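Side-chain contacts in prolyl-ACP dehydrogenase (Oscillatoria sp., PDB 4IRN), which probably oxidises the prolyl group carried on an acyl carrier protein with the help of FAD, a step in the biosynthesis of the cyanotoxin anatoxin-a: residues I71-R74 with D75-Q78; A123-A126 with H127-C131. All blocks are in the same frame, centred on the assembly; numbering follows the deposited sequence.

Interaction 1: residues I71-R74 with D75-Q78; sequences IFNR and DAWQ
Asn-73 meets the first turn of helix 74-83 with both its side chain and its backbone. Its OD1 accepts the amide hydrogen of Ala-76, N to OD1 3.1 Å, and so makes the capping bond of the N-cap position. The N-H does not run into a lone pair; it stands above the plane of the carboxamide, with a C=O...N angle of 111°. With CG anti to the backbone N (chi1 -159°), the amide folds back over the start of the helix, where its CG and ND2 each rest 3.5 Å from Ala-76 CB. The backbone then takes over: Trp-77 N donates to Asn-73 O, and Gln-78 N to Arg-74 O at 3.0 Å, the straighter of the two bonds.

On the flank of this turn, the extended chain of Gln-78 passes the same Arg-74 carbonyl, its CG 3.4 Å from that O. The two side chains cross at an angle, with Gln-78 NE2 against the aliphatic CG of Arg-74, while the guanidinium turns away from the amide. Deeper in, the Phe-72 ring reaches Trp-77. The indole CE3 lies at the rim of the phenyl ring, close to its plane, 3.6 Å from CZ, with the two rings inclined at 58°. Trp-77 carries on inward to Leu-120, Ala-123 and Met-124 of helix 118-138, and Phe-72 and Arg-74 both touch Ile-199. What results is an asparagine N-cap with an aromatic pair beside it, opening helix 74-83 in the N-terminal helical domain of the acyl-CoA dehydrogenase fold.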
loop_
_atom_site.group_PDB
_atom_site.type_symbol
_atom_site.label_atom_id
_atom_site.label_comp_id
_atom_site.label_asym_id
_atom_site.label_seq_id
_atom_site.Cartn_x
_atom_site.Cartn_y
_atom_site.Cartn_z
ATOM N N ILE A 71 1.098 35.263 6.060
ATOM C CA ILE A 71 1.220 36.457 5.212
ATOM C C ILE A 71 1.076 36.147 3.730
ATOM O O ILE A 71 1.891 35.422 3.165
ATOM C CB ILE A 71 2.510 37.280 5.532
ATOM C CG1 ILE A 71 2.568 37.704 7.023
ATOM C CG2 ILE A 71 2.659 38.488 4.592
ATOM C CD1 ILE A 71 3.982 38.041 7.545
ATOM N N PHE A 72 0.048 36.727 3.099
ATOM C CA PHE A 72 -0.176 36.603 1.661
ATOM C C PHE A 72 0.783 37.591 0.966
ATOM O O PHE A 72 0.831 38.767 1.350
ATOM C CB PHE A 72 -1.656 36.889 1.302
ATOM C CG PHE A 72 -1.887 37.154 -0.164
ATOM C CD1 PHE A 72 -1.912 36.110 -1.083
ATOM C CD2 PHE A 72 -2.034 38.452 -0.636
ATOM C CE1 PHE A 72 -2.090 36.361 -2.447
ATOM C CE2 PHE A 72 -2.203 38.703 -2.000
ATOM C CZ PHE A 72 -2.232 37.656 -2.896
ATOM N N ASN A 73 1.538 37.111 -0.038
ATOM C CA ASN A 73 2.510 37.930 -0.764
ATOM C C ASN A 73 1.868 38.674 -1.939
ATOM O O ASN A 73 1.826 38.165 -3.065
ATOM C CB ASN A 73 3.709 37.087 -1.217
ATOM C CG ASN A 73 4.973 37.866 -1.529
ATOM O OD1 ASN A 73 4.965 39.079 -1.774
ATOM N ND2 ASN A 73 6.098 37.169 -1.574
ATOM N N ARG A 74 1.371 39.891 -1.668
ATOM C CA ARG A 74 0.748 40.725 -2.690
ATOM C C ARG A 74 1.757 41.207 -3.721
ATOM O O ARG A 74 1.415 41.312 -4.900
ATOM C CB ARG A 74 0.018 41.905 -2.067
ATOM C CG ARG A 74 -1.147 42.384 -2.929
ATOM C CD ARG A 74 -1.824 43.567 -2.285
ATOM N NE ARG A 74 -3.284 43.511 -2.391
ATOM C CZ ARG A 74 -4.100 43.125 -1.409
ATOM N NH1 ARG A 74 -3.605 42.711 -0.246
ATOM N NH2 ARG A 74 -5.414 43.117 -1.595
ATOM N N ASP A 75 3.001 41.482 -3.273
ATOM C CA ASP A 75 4.102 41.922 -4.130
ATOM C C ASP A 75 4.407 40.884 -5.216
ATOM O O ASP A 75 4.562 41.245 -6.383
ATOM C CB ASP A 75 5.360 42.231 -3.298
ATOM C CG ASP A 75 5.498 43.674 -2.826
ATOM O OD1 ASP A 75 4.450 44.370 -2.687
ATOM O OD2 ASP A 75 6.640 44.103 -2.575
ATOM N N ALA A 76 4.454 39.597 -4.828
ATOM C CA ALA A 76 4.714 38.473 -5.724
ATOM C C ALA A 76 3.548 38.213 -6.676
ATOM O O ALA A 76 3.795 37.807 -7.812
ATOM C CB ALA A 76 5.043 37.224 -4.924
ATOM N N TRP A 77 2.293 38.466 -6.231
ATOM C CA TRP A 77 1.090 38.329 -7.062
ATOM C C TRP A 77 1.164 39.344 -8.200
ATOM O O TRP A 77 0.955 38.970 -9.360
ATOM C CB TRP A 77 -0.197 38.544 -6.232
ATOM C CG TRP A 77 -1.486 38.426 -7.012
ATOM C CD1 TRP A 77 -1.983 39.320 -7.915
ATOM C CD2 TRP A 77 -2.453 37.360 -6.935
ATOM N NE1 TRP A 77 -3.178 38.863 -8.431
ATOM C CE2 TRP A 77 -3.493 37.669 -7.842
ATOM C CE3 TRP A 77 -2.548 36.178 -6.174
ATOM C CZ2 TRP A 77 -4.597 36.825 -8.037
ATOM C CZ3 TRP A 77 -3.659 35.361 -6.351
ATOM C CH2 TRP A 77 -4.668 35.681 -7.271
ATOM N N GLN A 78 1.458 40.622 -7.852
ATOM C CA GLN A 78 1.616 41.760 -8.768
ATOM C C GLN A 78 2.696 41.503 -9.815
ATOM O O GLN A 78 2.466 41.746 -10.991
ATOM C CB GLN A 78 1.938 43.046 -7.988
ATOM C CG GLN A 78 0.767 43.667 -7.212
ATOM C CD GLN A 78 1.192 44.684 -6.145
ATOM O OE1 GLN A 78 2.368 45.044 -6.001
ATOM N NE2 GLN A 78 0.285 45.012 -5.230
#

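Interaction 2: residues A123-A126 with H127-C131; sequences AMNA and HIWAC
From Ala-123 to Cys-131 the chain is one run of helix 118-138, with a weak i to i+4 bond from His-127 N to Ala-123 O, then bonds from Ile-128 N to Met-124 O (2.9 Å) and from Ala-130 N to Ala-126 O, and it widens to a pi-type turn over 128-131. Asn-125 and Trp-129, one turn apart, are joined twice. Besides the backbone bond, the indole NE1 donates to Asn-125 OD1 at 2.8 Å. The oxygen lies almost exactly in the indole plane, but the N-H points past it somewhat, at an N-H...O angle of 137°. The two side chains run side by side in the same direction, their flat groups only 27° apart, and Trp-129 CD1 also sits 3.1 Å from Asn-125 O. Both ends of the carboxamide are used, because ND2 donates to Ile-121 O one turn back; this holds the amide against rotation in a buried place.

Ile-128 CG2 lies over the centre of one face of the Trp-129 ring. Its other branch turns back along the helix: chi1 of -61° brings CG1 to 3.3 Å from Met-124 O, and the extended chi2 carries CD1 along the same carbonyl. The Ala-126 carbonyl faces the wide turn, with Ala-130 CB beside its oxygen and Cys-131 SG at 3.7 Å from it. The His-127 imidazole reaches out from residues 123-126 to Ala-158, whose N is hydrogen-bonded to ND1. Around these residues, Trp-129 packs on Thr-104 and Leu-108 of helix 101-114 and on Phe-282, Met-124 touches Cys-80 of helix 74-83, and Ala-130 and Cys-131 lie on strand 158-161 at the FAD-binding His-160.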
loop_
_atom_site.group_PDB
_atom_site.type_symbol
_atom_site.label_atom_id
_atom_site.label_comp_id
_atom_site.label_asym_id
_atom_site.label_seq_id
_atom_site.Cartn_x
_atom_site.Cartn_y
_atom_site.Cartn_z
ATOM N N ALA A 123 -3.501 30.202 -4.720
ATOM C CA ALA A 123 -4.317 31.425 -4.802
ATOM C C ALA A 123 -4.469 31.922 -6.253
ATOM O O ALA A 123 -5.567 32.321 -6.655
ATOM C CB ALA A 123 -3.709 32.512 -3.936
ATOM N N MET A 124 -3.377 31.865 -7.037
ATOM C CA MET A 124 -3.353 32.269 -8.441
ATOM C C MET A 124 -4.120 31.287 -9.346
ATOM O O MET A 124 -4.843 31.721 -10.241
ATOM C CB MET A 124 -1.902 32.432 -8.927
ATOM C CG MET A 124 -1.271 33.759 -8.537
ATOM S SD MET A 124 0.422 34.040 -9.131
ATOM C CE MET A 124 1.241 32.491 -8.650
ATOM N N ASN A 125 -3.946 29.967 -9.112
ATOM C CA ASN A 125 -4.605 28.904 -9.878
ATOM C C ASN A 125 -6.112 28.897 -9.662
ATOM O O ASN A 125 -6.860 28.625 -10.604
ATOM C CB ASN A 125 -3.964 27.552 -9.616
ATOM C CG ASN A 125 -2.750 27.330 -10.492
ATOM O OD1 ASN A 125 -2.845 26.850 -11.628
ATOM N ND2 ASN A 125 -1.584 27.750 -10.023
ATOM N N ALA A 126 -6.548 29.275 -8.445
ATOM C CA ALA A 126 -7.942 29.423 -8.061
ATOM C C ALA A 126 -8.577 30.545 -8.869
ATOM O O ALA A 126 -9.695 30.395 -9.333
ATOM C CB ALA A 126 -8.031 29.731 -6.579
ATOM N N HIS A 127 -7.859 31.652 -9.019
ATOM C CA HIS A 127 -8.223 32.861 -9.755
ATOM C C HIS A 127 -8.307 32.587 -11.273
ATOM O O HIS A 127 -9.289 32.971 -11.904
ATOM C CB HIS A 127 -7.214 33.975 -9.421
ATOM C CG HIS A 127 -7.315 35.215 -10.264
ATOM N ND1 HIS A 127 -8.059 36.303 -9.860
ATOM C CD2 HIS A 127 -6.729 35.505 -11.451
ATOM C CE1 HIS A 127 -7.917 37.205 -10.816
ATOM N NE2 HIS A 127 -7.125 36.768 -11.791
ATOM N N ILE A 128 -7.305 31.899 -11.841
ATOM C CA ILE A 128 -7.261 31.562 -13.266
ATOM C C ILE A 128 -8.314 30.540 -13.708
ATOM O O ILE A 128 -9.145 30.838 -14.563
ATOM C CB ILE A 128 -5.836 31.116 -13.701
ATOM C CG1 ILE A 128 -4.809 32.236 -13.485
ATOM C CG2 ILE A 128 -5.819 30.672 -15.158
ATOM C CD1 ILE A 128 -3.377 31.736 -13.208
ATOM N N TRP A 129 -8.243 29.323 -13.145
ATOM C CA TRP A 129 -9.087 28.186 -13.522
ATOM C C TRP A 129 -10.523 28.175 -13.034
ATOM O O TRP A 129 -11.395 27.736 -13.789
ATOM C CB TRP A 129 -8.385 26.842 -13.277
ATOM C CG TRP A 129 -6.954 26.815 -13.740
ATOM C CD1 TRP A 129 -5.842 26.807 -12.955
ATOM C CD2 TRP A 129 -6.488 26.880 -15.094
ATOM N NE1 TRP A 129 -4.712 26.828 -13.733
ATOM C CE2 TRP A 129 -5.078 26.884 -15.052
ATOM C CE3 TRP A 129 -7.126 26.915 -16.350
ATOM C CZ2 TRP A 129 -4.292 26.918 -16.214
ATOM C CZ3 TRP A 129 -6.347 26.966 -17.501
ATOM C CH2 TRP A 129 -4.948 26.970 -17.427
ATOM N N ALA A 130 -10.786 28.638 -11.798
ATOM C CA ALA A 130 -12.143 28.629 -11.249
ATOM C C ALA A 130 -12.935 29.928 -11.452
ATOM O O ALA A 130 -14.145 29.945 -11.188
ATOM C CB ALA A 130 -12.118 28.239 -9.780
ATOM N N CYS A 131 -12.269 31.005 -11.915
ATOM C CA CYS A 131 -12.917 32.295 -12.105
ATOM C C CYS A 131 -12.792 32.850 -13.521
ATOM O O CYS A 131 -13.822 33.116 -14.144
ATOM C CB CYS A 131 -12.433 33.295 -11.064
ATOM S SG CYS A 131 -12.554 32.701 -9.360
#

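How the interactions relate
Both contacts are local ones within the N-terminal domain, and interaction 1 comes first along the chain, at the start of helix 74-83, with interaction 2 in the middle of helix 118-138. Their centres are about 15 Å apart, yet they touch through Trp-77: its CH2 lies 3.5 Å from Ala-123 O and 3.7 Å from His-127 CB, and the His-127 ring meets the indole edge-to-face. His-86 lies against both rings. Interaction 2 is the deeper and the nearer to the cofactor, with the Ala-126 side chain about 6 Å from FAD against about 11 Å for Trp-77. The capped helix is thus packed onto a helix that borders the flavin site.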